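Local atomic coordinates of probable spore coat polysaccharide biosynthesis protein E (Chromobacterium violaceum ATCC 12472, PDB entry 3G8R), a protein that probably acts as a zinc-binding N-acylneuraminate-9-phosphate synthase of the NeuB family, here a fragment holding the barrel and SAF domains. Residues G18-E21 with H22-L26; D62-K65 with Y66-R69; E209-M212 with L213-A216; R48-D51 with T52-S56. All blocks are in the same frame, centred on the assembly; numbering follows the deposited sequence.

Contact 1: residues G18-E21 with H22-L26; sequences GNVE and HGVAL
N19 reaches to the start of helix 21-33 to meet H22 three residues on. Its CG stands anti to the backbone N (chi1 179°), and its amide crosses the H22 side chain at about a right angle, the amide and ring planes 66° apart. At the root, N19 CB lies 4.1 Å from H22 CB; one atom further, N19 CG approaches the same H22 CB to 3.8 Å. The OD1 branch does the polar work: N19 OD1 accepts from H22 N at 3.1 Å along a nearly straight N-H (170°), although the donor sits well above the carbonyl plane. The other branch, ND2, makes a weak hydrogen bond to the hydroxyl of Y233, whose ring also meets that of H22. Asparagine suits this place because its short amide can accept from the helix and donate elsewhere.

Beyond the amide the helical bonding takes over, with V24 N giving to V20 O at 2.8 Å and A25 N to E21 O at 2.9 Å. V20 CG1 and V24 CG2 touch at 4.2 Å on the flank turned to helix 77-89. The whole is an asparagine side-chain capping bond at the helix start, where the loop after the first barrel strand, 7-11, enters its helix.

Contact 2: residues D62-K65 with Y66-R69; sequences DDVK and YVKR
K65 lays its side chain over one face of the neighbouring Y66 ring, and the aromatic contact has two parts. The aliphatic part is a CH-pi contact, with K65 CG 3.8 Å from the centroid of the Y66 ring and displaced toward the rim. The charged part is a cation-pi interaction: K65 NZ lies 4.1 Å from the same centroid, 18° off the ring normal. An extended chain runs along the face until the last torsion, nearly eclipsed at chi4 12°, folds the ammonium back over the ring. Lysine suits the place because it offers both methylenes and a charge to one aromatic face.

Hydrogen bonding is mostly through water. One water donates to D62 OD2 and to V64 O, each at 2.9 Å, and accepts from K68 N at 2.6 Å. It thereby gives a partner to an amide of the first turn of helix 67-72, two residues past the N-cap residue Y66. The direct backbone bond, V67 N to K65 O at 3.0 Å, is weak.

The apolar share is small: V64 CG1 meets V67 CG2 at 3.7 Å, and V64 also packs on P304 and V67 on F303, both of the second subunit. Between D62 and K68 the touching is carboxylate on methylene, D62 CG to K68 CD at 3.4 Å, while their charged atoms stay apart.

The chemistry implies a surface turn held by a bridging water and a lysine-tyrosine face contact, in which the carboxylate of D62 probably also favours the positive helix start electrostatically.

Contact 3: residues E209-M212 with L213-A216; sequences EPIM and LAVA
I211 and A214 meet on the closely packed flank of helix 209-216, where I211 CD1 lies 4.0 Å from A214 CB. CG1 of I211 stands anti to the backbone N (chi1 -161°), and the second torsion then turns its terminal methyl along the helix toward the alanine. The small A214 suits a flank that packs on the barrel strand: both residues rest on F222 of strand 221-225, and I211 also reaches W248 and A251 of helix 242-259. V215, less buried than these two, packs on F222 as well and on L256 of helix 242-259. The backbone beneath is well bonded. L213 N gives to E209 O at 2.9 Å, V215 N to I211 O at 2.8 Å and A216 N to M212 O at 2.9 Å, whereas A214 N divides itself between P210 O and I211 O in two weak bonds. P210, which lacks an N-H, suits the first turn, where no earlier helical carbonyl awaits one.

The looser end is that of E209, partly exposed, whose carboxylate leads away from the following turn. Its side chain packs on M258 of the second subunit and forms a long, weak ion pair with R254 of that subunit. The selenomethionine M212 and L213 also turn to that subunit, each packing on the other's counterpart across the interface, and A216 O accepts from K186 of the second subunit.

A helix so apolar on its inner and dimer-facing sides is consistent with a place held largely by the burial of apolar side chains, with polar groups confined to its ends.

Contact 4: residues R48-D51 with T52-S56; sequences RNLD and TFIHS
R48 CG sits almost squarely over the F53 ring, 4.1 Å from its centroid and 11° off the normal. The next carbon, R48 CD, comes to 3.5 Å from F53 CE1, and the guanidinium turns its edge to that atom, its plane 71° from the ring. Beside this pair, N49 O gathers the first turn of helix 50-53: F53 N donates to it at 2.7 Å and T52 N weakly at 3.0 Å. T52 OG1 has two oxygens within reach, N49 O at 2.9 Å and N49 OD1 at 3.2 Å; which of them receives its one proton is not settled. Threonine suits the turn because its hydroxyl sits on the beta carbon, where a chi1 of 50° brings it back to the oxygens of the N-cap residue. L50 and I54 run side by side.

Further out, the R48 guanidinium is held by Q46 and by a cation-pi contact with F99, while D100 takes the N-H of N49. D51 is salt-bridged to R74. F53 also stacks on F303 of the second subunit.

The chemistry implies that arginine serves here through its methylenes toward F53 and through its charge elsewhere, while N49 O collects two backbone N-H groups, with the T52 hydroxyl also in reach.

Contacts 4 and 2 adjoin: I54 CD1 of the first lies 3.9 Å from V67 O of the second, joining the consecutive helices 50-53 and 67-72. Both lie near the zinc ion held by H202 and H225, the side chains of R48 and Y66 about 8 and 9 Å from it. F303 of the second subunit, within its SAF region, packs on F53, I54 and V67, consistent with a partner domain covering this end of the TIM barrel. Contact 1 is near contact 2, nearest atoms about 7 Å apart. Contact 3 stands apart, with atoms at least about 18 Å from the others, and meets the second subunit through helix 209-216.

Contact 1: residues G18-E21 with H22-L26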
ATOM      1  N   GLY A  18     -33.249  16.761   2.977  1.00 43.33           N
ATOM      2  CA  GLY A  18     -34.516  16.957   3.671  1.00 43.29           C
ATOM      3  C   GLY A  18     -35.673  16.142   3.103  1.00 44.27           C
ATOM      4  O   GLY A  18     -36.820  16.250   3.588  1.00 44.75           O
ATOM      5  N   ASN A  19     -35.387  15.313   2.096  1.00 44.57           N
ATOM      6  CA  ASN A  19     -36.437  14.643   1.321  1.00 44.94           C
ATOM      7  C   ASN A  19     -36.284  13.118   1.312  1.00 45.26           C
ATOM      8  O   ASN A  19     -35.256  12.633   0.876  1.00 45.28           O
ATOM      9  CB  ASN A  19     -36.455  15.210  -0.113  1.00 44.68           C
ATOM     10  CG  ASN A  19     -37.502  14.552  -1.007  1.00 54.97           C
ATOM     11  OD1 ASN A  19     -37.917  13.411  -0.775  1.00 45.25           O
ATOM     12  ND2 ASN A  19     -37.911  15.263  -2.060  1.00 45.01           N
ATOM     13  N   VAL A  20     -37.311  12.382   1.757  1.00 45.39           N
ATOM     14  CA  VAL A  20     -37.255  10.913   1.844  1.00 46.50           C
ATOM     15  C   VAL A  20     -37.351  10.151   0.522  1.00 48.27           C
ATOM     16  O   VAL A  20     -36.584   9.226   0.288  1.00 48.76           O
ATOM     17  CB  VAL A  20     -38.333  10.345   2.779  1.00 46.79           C
ATOM     18  CG1 VAL A  20     -38.452   8.807   2.604  1.00 39.52           C
ATOM     19  CG2 VAL A  20     -38.028  10.704   4.209  1.00 39.74           C
ATOM     20  N   GLU A  21     -38.334  10.493  -0.305  1.00 49.77           N
ATOM     21  CA  GLU A  21     -38.439   9.951  -1.650  1.00 51.07           C
ATOM     22  C   GLU A  21     -37.024   9.985  -2.242  1.00 50.35           C
ATOM     23  O   GLU A  21     -36.500   8.959  -2.723  1.00 50.82           O
ATOM     24  CB  GLU A  21     -39.370  10.855  -2.463  1.00 52.80           C
ATOM     25  CG  GLU A  21     -40.489  10.175  -3.239  1.00 82.67           C
ATOM     26  CD  GLU A  21     -41.555  11.185  -3.713  1.00 54.64           C
ATOM     27  OE1 GLU A  21     -41.306  11.929  -4.694  1.00 82.77           O
ATOM     28  OE2 GLU A  21     -42.648  11.234  -3.097  1.00 82.78           O
ATOM     29  N   HIS A  22     -36.400  11.162  -2.178  1.00 48.96           N
ATOM     30  CA  HIS A  22     -35.008  11.335  -2.607  1.00 48.20           C
ATOM     31  C   HIS A  22     -34.101  10.902  -1.477  1.00 46.55           C
ATOM     32  O   HIS A  22     -33.994  11.569  -0.466  1.00 46.89           O
ATOM     33  CB  HIS A  22     -34.730  12.804  -2.944  1.00 48.96           C
ATOM     34  CG  HIS A  22     -33.353  13.046  -3.473  1.00 50.35           C
ATOM     35  ND1 HIS A  22     -32.324  13.520  -2.685  1.00 49.32           N
ATOM     36  CD2 HIS A  22     -32.830  12.853  -4.709  1.00 49.54           C
ATOM     37  CE1 HIS A  22     -31.227  13.612  -3.417  1.00 50.18           C
ATOM     38  NE2 HIS A  22     -31.509  13.221  -4.649  1.00 49.50           N
ATOM     39  N   GLY A  23     -33.446   9.781  -1.613  1.00 44.98           N
ATOM     40  CA  GLY A  23     -32.859   9.218  -0.420  1.00 44.37           C
ATOM     41  C   GLY A  23     -33.290   7.787  -0.455  1.00 44.07           C
ATOM     42  O   GLY A  23     -32.492   6.880  -0.239  1.00 44.42           O
ATOM     43  N   VAL A  24     -34.553   7.568  -0.778  1.00 43.40           N
ATOM     44  CA  VAL A  24     -34.933   6.246  -1.259  1.00 43.12           C
ATOM     45  C   VAL A  24     -34.360   6.042  -2.677  1.00 42.97           C
ATOM     46  O   VAL A  24     -33.727   5.020  -2.954  1.00 42.42           O
ATOM     47  CB  VAL A  24     -36.449   6.018  -1.161  1.00 42.93           C
ATOM     48  CG1 VAL A  24     -36.899   4.915  -2.097  1.00 30.48           C
ATOM     49  CG2 VAL A  24     -36.805   5.674   0.262  1.00 30.01           C
ATOM     50  N   ALA A  25     -34.528   7.043  -3.546  1.00 43.52           N
ATOM     51  CA  ALA A  25     -34.035   6.951  -4.934  1.00 43.98           C
ATOM     52  C   ALA A  25     -32.507   6.869  -5.022  1.00 43.36           C
ATOM     53  O   ALA A  25     -31.940   6.497  -6.063  1.00 43.94           O
ATOM     54  CB  ALA A  25     -34.556   8.110  -5.769  1.00 44.54           C
ATOM     55  N   LEU A  26     -31.868   7.200  -3.911  1.00 41.43           N
ATOM     56  CA  LEU A  26     -30.456   7.234  -3.828  1.00 40.48           C
ATOM     57  C   LEU A  26     -29.905   5.934  -3.296  1.00 41.57           C
ATOM     58  O   LEU A  26     -28.857   5.495  -3.760  1.00 42.67           O
ATOM     59  CB  LEU A  26     -30.037   8.350  -2.892  1.00 39.82           C
ATOM     60  CG  LEU A  26     -28.608   8.198  -2.371  1.00 36.66           C
ATOM     61  CD1 LEU A  26     -27.579   8.455  -3.489  1.00 38.74           C
ATOM     62  CD2 LEU A  26     -28.396   9.107  -1.180  1.00 38.97           C
TER

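Contact 2: residues D62-K65 with Y66-R69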
ATOM      1  N   ASP A  62     -27.340  32.147  10.251  1.00 51.92           N
ATOM      2  CA  ASP A  62     -26.498  31.671   9.171  1.00 52.28           C
ATOM      3  C   ASP A  62     -25.122  32.355   9.136  1.00 51.33           C
ATOM      4  O   ASP A  62     -24.410  32.248   8.157  1.00 50.33           O
ATOM      5  CB  ASP A  62     -27.238  31.806   7.832  1.00 53.52           C
ATOM      6  CG  ASP A  62     -26.496  31.133   6.663  1.00 77.42           C
ATOM      7  OD1 ASP A  62     -26.528  31.713   5.546  1.00 54.61           O
ATOM      8  OD2 ASP A  62     -25.890  30.034   6.847  1.00 54.58           O
ATOM      9  N   ASP A  63     -24.749  33.055  10.208  1.00 51.30           N
ATOM     10  CA  ASP A  63     -23.468  33.761  10.244  1.00 50.78           C
ATOM     11  C   ASP A  63     -22.350  32.804  10.597  1.00 50.07           C
ATOM     12  O   ASP A  63     -21.192  33.186  10.680  1.00 49.72           O
ATOM     13  CB  ASP A  63     -23.506  34.902  11.253  1.00 51.28           C
ATOM     14  CG  ASP A  63     -23.873  34.434  12.641  1.00 54.55           C
ATOM     15  OD1 ASP A  63     -23.044  34.596  13.560  1.00 51.61           O
ATOM     16  OD2 ASP A  63     -24.990  33.902  12.808  1.00 51.90           O
ATOM     17  N   VAL A  64     -22.710  31.548  10.803  1.00 49.90           N
ATOM     18  CA  VAL A  64     -21.753  30.533  11.201  1.00 49.44           C
ATOM     19  C   VAL A  64     -22.077  29.246  10.428  1.00 48.60           C
ATOM     20  O   VAL A  64     -23.212  29.054   9.974  1.00 48.74           O
ATOM     21  CB  VAL A  64     -21.772  30.360  12.748  1.00 49.44           C
ATOM     22  CG1 VAL A  64     -22.658  29.178  13.190  1.00 45.17           C
ATOM     23  CG2 VAL A  64     -20.394  30.223  13.278  1.00 44.77           C
ATOM     24  N   LYS A  65     -21.084  28.381  10.275  1.00 47.73           N
ATOM     25  CA  LYS A  65     -21.217  27.190   9.465  1.00 47.16           C
ATOM     26  C   LYS A  65     -22.175  26.165  10.047  1.00 47.68           C
ATOM     27  O   LYS A  65     -22.295  26.015  11.282  1.00 48.00           O
ATOM     28  CB  LYS A  65     -19.843  26.563   9.278  1.00 47.66           C
ATOM     29  CG  LYS A  65     -19.709  25.720   8.026  1.00 52.64           C
ATOM     30  CD  LYS A  65     -18.238  25.466   7.662  1.00 49.19           C
ATOM     31  CE  LYS A  65     -18.124  24.537   6.445  1.00 53.33           C
ATOM     32  NZ  LYS A  65     -19.487  24.412   5.823  1.00 49.82           N
ATOM     33  N   TYR A  66     -22.859  25.469   9.137  1.00 48.09           N
ATOM     34  CA  TYR A  66     -23.637  24.239   9.413  1.00 47.92           C
ATOM     35  C   TYR A  66     -25.039  24.444  10.005  1.00 47.76           C
ATOM     36  O   TYR A  66     -25.967  23.676   9.705  1.00 49.10           O
ATOM     37  CB  TYR A  66     -22.854  23.237  10.271  1.00 47.75           C
ATOM     38  CG  TYR A  66     -21.570  22.693   9.664  1.00 42.59           C
ATOM     39  CD1 TYR A  66     -21.595  21.764   8.609  1.00 48.14           C
ATOM     40  CD2 TYR A  66     -20.329  23.068  10.180  1.00 47.77           C
ATOM     41  CE1 TYR A  66     -20.386  21.247   8.061  1.00 42.88           C
ATOM     42  CE2 TYR A  66     -19.138  22.587   9.653  1.00 42.55           C
ATOM     43  CZ  TYR A  66     -19.154  21.670   8.595  1.00 48.27           C
ATOM     44  OH  TYR A  66     -17.942  21.180   8.095  1.00 42.80           O
ATOM     45  N   VAL A  67     -25.217  25.455  10.842  1.00 45.88           N
ATOM     46  CA  VAL A  67     -26.536  25.666  11.419  1.00 44.92           C
ATOM     47  C   VAL A  67     -27.648  25.571  10.375  1.00 45.12           C
ATOM     48  O   VAL A  67     -28.568  24.781  10.525  1.00 44.90           O
ATOM     49  CB  VAL A  67     -26.622  27.003  12.134  1.00 44.33           C
ATOM     50  CG1 VAL A  67     -28.013  27.212  12.701  1.00 38.46           C
ATOM     51  CG2 VAL A  67     -25.620  27.031  13.217  1.00 39.02           C
ATOM     52  N   LYS A  68     -27.547  26.375   9.325  1.00 46.13           N
ATOM     53  CA  LYS A  68     -28.618  26.511   8.341  1.00 48.02           C
ATOM     54  C   LYS A  68     -28.767  25.231   7.541  1.00 49.04           C
ATOM     55  O   LYS A  68     -29.898  24.764   7.281  1.00 49.26           O
ATOM     56  CB  LYS A  68     -28.331  27.685   7.396  1.00 48.87           C
ATOM     57  CG  LYS A  68     -29.457  28.044   6.465  1.00 56.78           C
ATOM     58  CD  LYS A  68     -29.118  29.230   5.596  1.00 49.92           C
ATOM     59  CE  LYS A  68     -29.656  29.029   4.166  1.00 57.80           C
ATOM     60  NZ  LYS A  68     -30.458  30.219   3.652  1.00 51.34           N
ATOM     61  N   ARG A  69     -27.627  24.662   7.159  1.00 49.43           N
ATOM     62  CA  ARG A  69     -27.640  23.409   6.418  1.00 50.17           C
ATOM     63  C   ARG A  69     -28.385  22.336   7.236  1.00 49.30           C
ATOM     64  O   ARG A  69     -29.246  21.630   6.685  1.00 49.39           O
ATOM     65  CB  ARG A  69     -26.218  23.010   5.994  1.00 51.21           C
ATOM     66  CG  ARG A  69     -25.998  21.535   5.731  1.00 73.69           C
ATOM     67  CD  ARG A  69     -26.352  21.035   4.302  1.00 54.26           C
ATOM     68  NE  ARG A  69     -25.633  19.769   4.047  1.00 73.98           N
ATOM     69  CZ  ARG A  69     -25.923  18.857   3.111  1.00 56.67           C
ATOM     70  NH1 ARG A  69     -26.960  19.021   2.275  1.00 73.76           N
ATOM     71  NH2 ARG A  69     -25.163  17.758   3.026  1.00 73.61           N
TER
HETATM   72  O   HOH W   1     -25.463  27.796   8.686  1.00 49.04           O

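Contact 3: residues E209-M212 with L213-A216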
ATOM      1  N   GLU A 209      -7.476   6.115  -7.263  1.00 40.49           N
ATOM      2  CA  GLU A 209      -6.256   5.532  -6.684  1.00 39.81           C
ATOM      3  C   GLU A 209      -6.206   5.482  -5.159  1.00 38.72           C
ATOM      4  O   GLU A 209      -5.670   4.537  -4.616  1.00 38.46           O
ATOM      5  CB  GLU A 209      -4.978   6.114  -7.251  1.00 40.59           C
ATOM      6  CG  GLU A 209      -4.958   7.596  -7.294  1.00 61.69           C
ATOM      7  CD  GLU A 209      -5.087   8.114  -8.704  1.00 43.64           C
ATOM      8  OE1 GLU A 209      -4.113   7.926  -9.467  1.00 61.22           O
ATOM      9  OE2 GLU A 209      -6.160   8.703  -9.028  1.00 61.62           O
ATOM     10  N   PRO A 210      -6.765   6.484  -4.463  1.00 38.41           N
ATOM     11  CA  PRO A 210      -6.659   6.466  -3.001  1.00 37.57           C
ATOM     12  C   PRO A 210      -7.174   5.185  -2.398  1.00 37.56           C
ATOM     13  O   PRO A 210      -6.560   4.663  -1.496  1.00 38.41           O
ATOM     14  CB  PRO A 210      -7.520   7.651  -2.546  1.00 36.93           C
ATOM     15  CG  PRO A 210      -7.456   8.606  -3.632  1.00 49.90           C
ATOM     16  CD  PRO A 210      -7.351   7.751  -4.941  1.00 39.18           C
ATOM     17  N   ILE A 211      -8.275   4.664  -2.910  1.00 36.85           N
ATOM     18  CA  ILE A 211      -8.795   3.384  -2.443  1.00 35.51           C
ATOM     19  C   ILE A 211      -7.812   2.234  -2.656  1.00 35.28           C
ATOM     20  O   ILE A 211      -7.597   1.408  -1.782  1.00 36.03           O
ATOM     21  CB  ILE A 211     -10.199   3.110  -3.045  1.00 36.05           C
ATOM     22  CG1 ILE A 211     -10.906   2.066  -2.212  1.00 33.59           C
ATOM     23  CG2 ILE A 211     -10.158   2.773  -4.553  1.00 32.24           C
ATOM     24  CD1 ILE A 211     -10.830   2.356  -0.718  1.00 37.80           C
HETATM   25  N   MSE A 212      -7.162   2.186  -3.800  1.00 34.53           N
HETATM   26  CA  MSE A 212      -6.224   1.116  -4.010  1.00 34.50           C
HETATM   27  C   MSE A 212      -5.098   1.250  -2.974  1.00 35.90           C
HETATM   28  O   MSE A 212      -4.766   0.313  -2.224  1.00 36.46           O
HETATM   29  CB  MSE A 212      -5.682   1.172  -5.424  1.00 34.93           C
HETATM   30  CG  MSE A 212      -6.702   1.436  -6.522  1.00 38.59           C
HETATM   31 SE   MSE A 212      -6.018   0.869  -8.056  1.00 34.53          SE
HETATM   32  CE  MSE A 212      -6.898   1.929  -9.175  1.00 39.42           C
ATOM     33  N   LEU A 213      -4.536   2.444  -2.890  1.00 36.63           N
ATOM     34  CA  LEU A 213      -3.525   2.738  -1.882  1.00 36.16           C
ATOM     35  C   LEU A 213      -4.017   2.351  -0.497  1.00 36.45           C
ATOM     36  O   LEU A 213      -3.239   1.912   0.351  1.00 36.98           O
ATOM     37  CB  LEU A 213      -3.211   4.208  -1.932  1.00 35.39           C
ATOM     38  CG  LEU A 213      -1.940   4.582  -2.669  1.00 38.31           C
ATOM     39  CD1 LEU A 213      -1.764   3.850  -3.946  1.00 35.34           C
ATOM     40  CD2 LEU A 213      -1.936   6.067  -2.891  1.00 35.75           C
ATOM     41  N   ALA A 214      -5.325   2.488  -0.287  1.00 35.67           N
ATOM     42  CA  ALA A 214      -5.892   2.291   1.026  1.00 35.44           C
ATOM     43  C   ALA A 214      -5.955   0.802   1.302  1.00 35.96           C
ATOM     44  O   ALA A 214      -5.588   0.340   2.370  1.00 35.01           O
ATOM     45  CB  ALA A 214      -7.273   2.921   1.108  1.00 34.60           C
ATOM     46  N   VAL A 215      -6.409   0.051   0.313  1.00 37.01           N
ATOM     47  CA  VAL A 215      -6.522  -1.377   0.478  1.00 37.69           C
ATOM     48  C   VAL A 215      -5.155  -1.949   0.732  1.00 37.63           C
ATOM     49  O   VAL A 215      -4.986  -2.850   1.561  1.00 36.39           O
ATOM     50  CB  VAL A 215      -7.043  -1.994  -0.770  1.00 37.97           C
ATOM     51  CG1 VAL A 215      -6.920  -3.502  -0.679  1.00 33.15           C
ATOM     52  CG2 VAL A 215      -8.463  -1.569  -0.948  1.00 33.09           C
ATOM     53  N   ALA A 216      -4.180  -1.382   0.024  1.00 38.67           N
ATOM     54  CA  ALA A 216      -2.832  -1.959  -0.010  1.00 39.11           C
ATOM     55  C   ALA A 216      -2.284  -1.803   1.341  1.00 39.90           C
ATOM     56  O   ALA A 216      -1.465  -2.580   1.767  1.00 41.52           O
ATOM     57  CB  ALA A 216      -1.939  -1.253  -0.993  1.00 38.36           C
TER

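Contact 4: residues R48-D51 with T52-S56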
ATOM      1  N   ARG A  48     -28.923  13.745  14.610  1.00 43.26           N
ATOM      2  CA  ARG A  48     -28.901  14.870  15.545  1.00 43.26           C
ATOM      3  C   ARG A  48     -30.334  15.153  16.010  1.00 44.25           C
ATOM      4  O   ARG A  48     -31.258  15.212  15.196  1.00 44.71           O
ATOM      5  CB  ARG A  48     -28.363  16.127  14.871  1.00 42.57           C
ATOM      6  CG  ARG A  48     -26.883  16.086  14.520  1.00 51.08           C
ATOM      7  CD  ARG A  48     -26.467  17.308  13.681  1.00 41.11           C
ATOM      8  NE  ARG A  48     -25.088  17.177  13.247  1.00 49.90           N
ATOM      9  CZ  ARG A  48     -24.705  16.478  12.188  1.00 40.31           C
ATOM     10  NH1 ARG A  48     -25.599  15.851  11.437  1.00 49.77           N
ATOM     11  NH2 ARG A  48     -23.425  16.416  11.872  1.00 49.97           N
ATOM     12  N   ASN A  49     -30.518  15.321  17.315  1.00 44.93           N
ATOM     13  CA  ASN A  49     -31.791  15.739  17.854  1.00 46.14           C
ATOM     14  C   ASN A  49     -31.836  17.230  17.743  1.00 46.87           C
ATOM     15  O   ASN A  49     -31.416  17.945  18.655  1.00 46.27           O
ATOM     16  CB  ASN A  49     -31.916  15.334  19.310  1.00 46.95           C
ATOM     17  CG  ASN A  49     -33.330  15.335  19.769  1.00 62.98           C
ATOM     18  OD1 ASN A  49     -33.753  16.237  20.497  1.00 47.00           O
ATOM     19  ND2 ASN A  49     -34.100  14.331  19.313  1.00 47.65           N
ATOM     20  N   LEU A  50     -32.331  17.693  16.599  1.00 48.41           N
ATOM     21  CA  LEU A  50     -32.202  19.091  16.221  1.00 49.47           C
ATOM     22  C   LEU A  50     -32.787  20.071  17.227  1.00 50.66           C
ATOM     23  O   LEU A  50     -32.303  21.202  17.336  1.00 50.12           O
ATOM     24  CB  LEU A  50     -32.731  19.323  14.812  1.00 49.69           C
ATOM     25  CG  LEU A  50     -31.664  19.742  13.779  1.00 39.90           C
ATOM     26  CD1 LEU A  50     -30.518  18.759  13.617  1.00 49.45           C
ATOM     27  CD2 LEU A  50     -32.320  19.999  12.431  1.00 49.96           C
ATOM     28  N   ASP A  51     -33.798  19.607  17.977  1.00 52.52           N
ATOM     29  CA  ASP A  51     -34.375  20.335  19.136  1.00 53.54           C
ATOM     30  C   ASP A  51     -33.348  20.739  20.195  1.00 52.80           C
ATOM     31  O   ASP A  51     -33.261  21.920  20.553  1.00 52.86           O
ATOM     32  CB  ASP A  51     -35.465  19.497  19.819  1.00 54.73           C
ATOM     33  CG  ASP A  51     -36.816  19.545  19.084  1.00 85.97           C
ATOM     34  OD1 ASP A  51     -37.049  20.484  18.261  1.00 55.00           O
ATOM     35  OD2 ASP A  51     -37.651  18.635  19.358  1.00 55.32           O
ATOM     36  N   THR A  52     -32.604  19.746  20.691  1.00 51.70           N
ATOM     37  CA  THR A  52     -31.587  19.934  21.715  1.00 51.26           C
ATOM     38  C   THR A  52     -30.281  20.428  21.090  1.00 51.27           C
ATOM     39  O   THR A  52     -29.557  21.240  21.675  1.00 51.68           O
ATOM     40  CB  THR A  52     -31.287  18.601  22.480  1.00 51.26           C
ATOM     41  OG1 THR A  52     -31.052  17.543  21.545  1.00 68.06           O
ATOM     42  CG2 THR A  52     -32.444  18.195  23.385  1.00 68.41           C
ATOM     43  N   PHE A  53     -29.992  19.934  19.892  1.00 50.17           N
ATOM     44  CA  PHE A  53     -28.660  20.012  19.353  1.00 48.76           C
ATOM     45  C   PHE A  53     -28.278  21.386  18.906  1.00 48.54           C
ATOM     46  O   PHE A  53     -27.130  21.812  19.091  1.00 48.99           O
ATOM     47  CB  PHE A  53     -28.491  19.057  18.180  1.00 48.29           C
ATOM     48  CG  PHE A  53     -27.077  18.929  17.732  1.00 39.64           C
ATOM     49  CD1 PHE A  53     -26.639  19.598  16.594  1.00 48.05           C
ATOM     50  CD2 PHE A  53     -26.176  18.189  18.473  1.00 47.63           C
ATOM     51  CE1 PHE A  53     -25.318  19.505  16.171  1.00 40.39           C
ATOM     52  CE2 PHE A  53     -24.857  18.074  18.077  1.00 40.35           C
ATOM     53  CZ  PHE A  53     -24.416  18.735  16.912  1.00 48.13           C
ATOM     54  N   ILE A  54     -29.219  22.063  18.266  1.00 47.99           N
ATOM     55  CA  ILE A  54     -28.986  23.430  17.850  1.00 47.26           C
ATOM     56  C   ILE A  54     -29.494  24.311  18.959  1.00 46.47           C
ATOM     57  O   ILE A  54     -30.682  24.319  19.284  1.00 46.86           O
ATOM     58  CB  ILE A  54     -29.677  23.767  16.527  1.00 47.36           C
ATOM     59  CG1 ILE A  54     -29.208  22.787  15.434  1.00 40.20           C
ATOM     60  CG2 ILE A  54     -29.454  25.264  16.192  1.00 40.45           C
ATOM     61  CD1 ILE A  54     -29.457  23.233  13.980  1.00 47.20           C
ATOM     62  N   HIS A  55     -28.578  25.044  19.554  1.00 45.69           N
ATOM     63  CA  HIS A  55     -28.926  25.814  20.711  1.00 45.27           C
ATOM     64  C   HIS A  55     -29.873  26.971  20.383  1.00 45.69           C
ATOM     65  O   HIS A  55     -29.758  27.605  19.326  1.00 45.98           O
ATOM     66  CB  HIS A  55     -27.677  26.329  21.387  1.00 44.38           C
ATOM     67  CG  HIS A  55     -27.945  26.921  22.726  1.00 44.11           C
ATOM     68  ND1 HIS A  55     -28.017  28.278  22.931  1.00 44.29           N
ATOM     69  CD2 HIS A  55     -28.217  26.341  23.915  1.00 44.03           C
ATOM     70  CE1 HIS A  55     -28.284  28.514  24.199  1.00 44.08           C
ATOM     71  NE2 HIS A  55     -28.410  27.354  24.817  1.00 45.07           N
ATOM     72  N   SER A  56     -30.794  27.249  21.304  1.00 45.31           N
ATOM     73  CA  SER A  56     -31.681  28.396  21.165  1.00 45.12           C
ATOM     74  C   SER A  56     -30.961  29.583  20.508  1.00 45.08           C
ATOM     75  O   SER A  56     -31.475  30.155  19.536  1.00 44.77           O
ATOM     76  CB  SER A  56     -32.233  28.816  22.515  1.00 44.63           C
ATOM     77  OG  SER A  56     -32.610  27.682  23.279  1.00 84.84           O
TER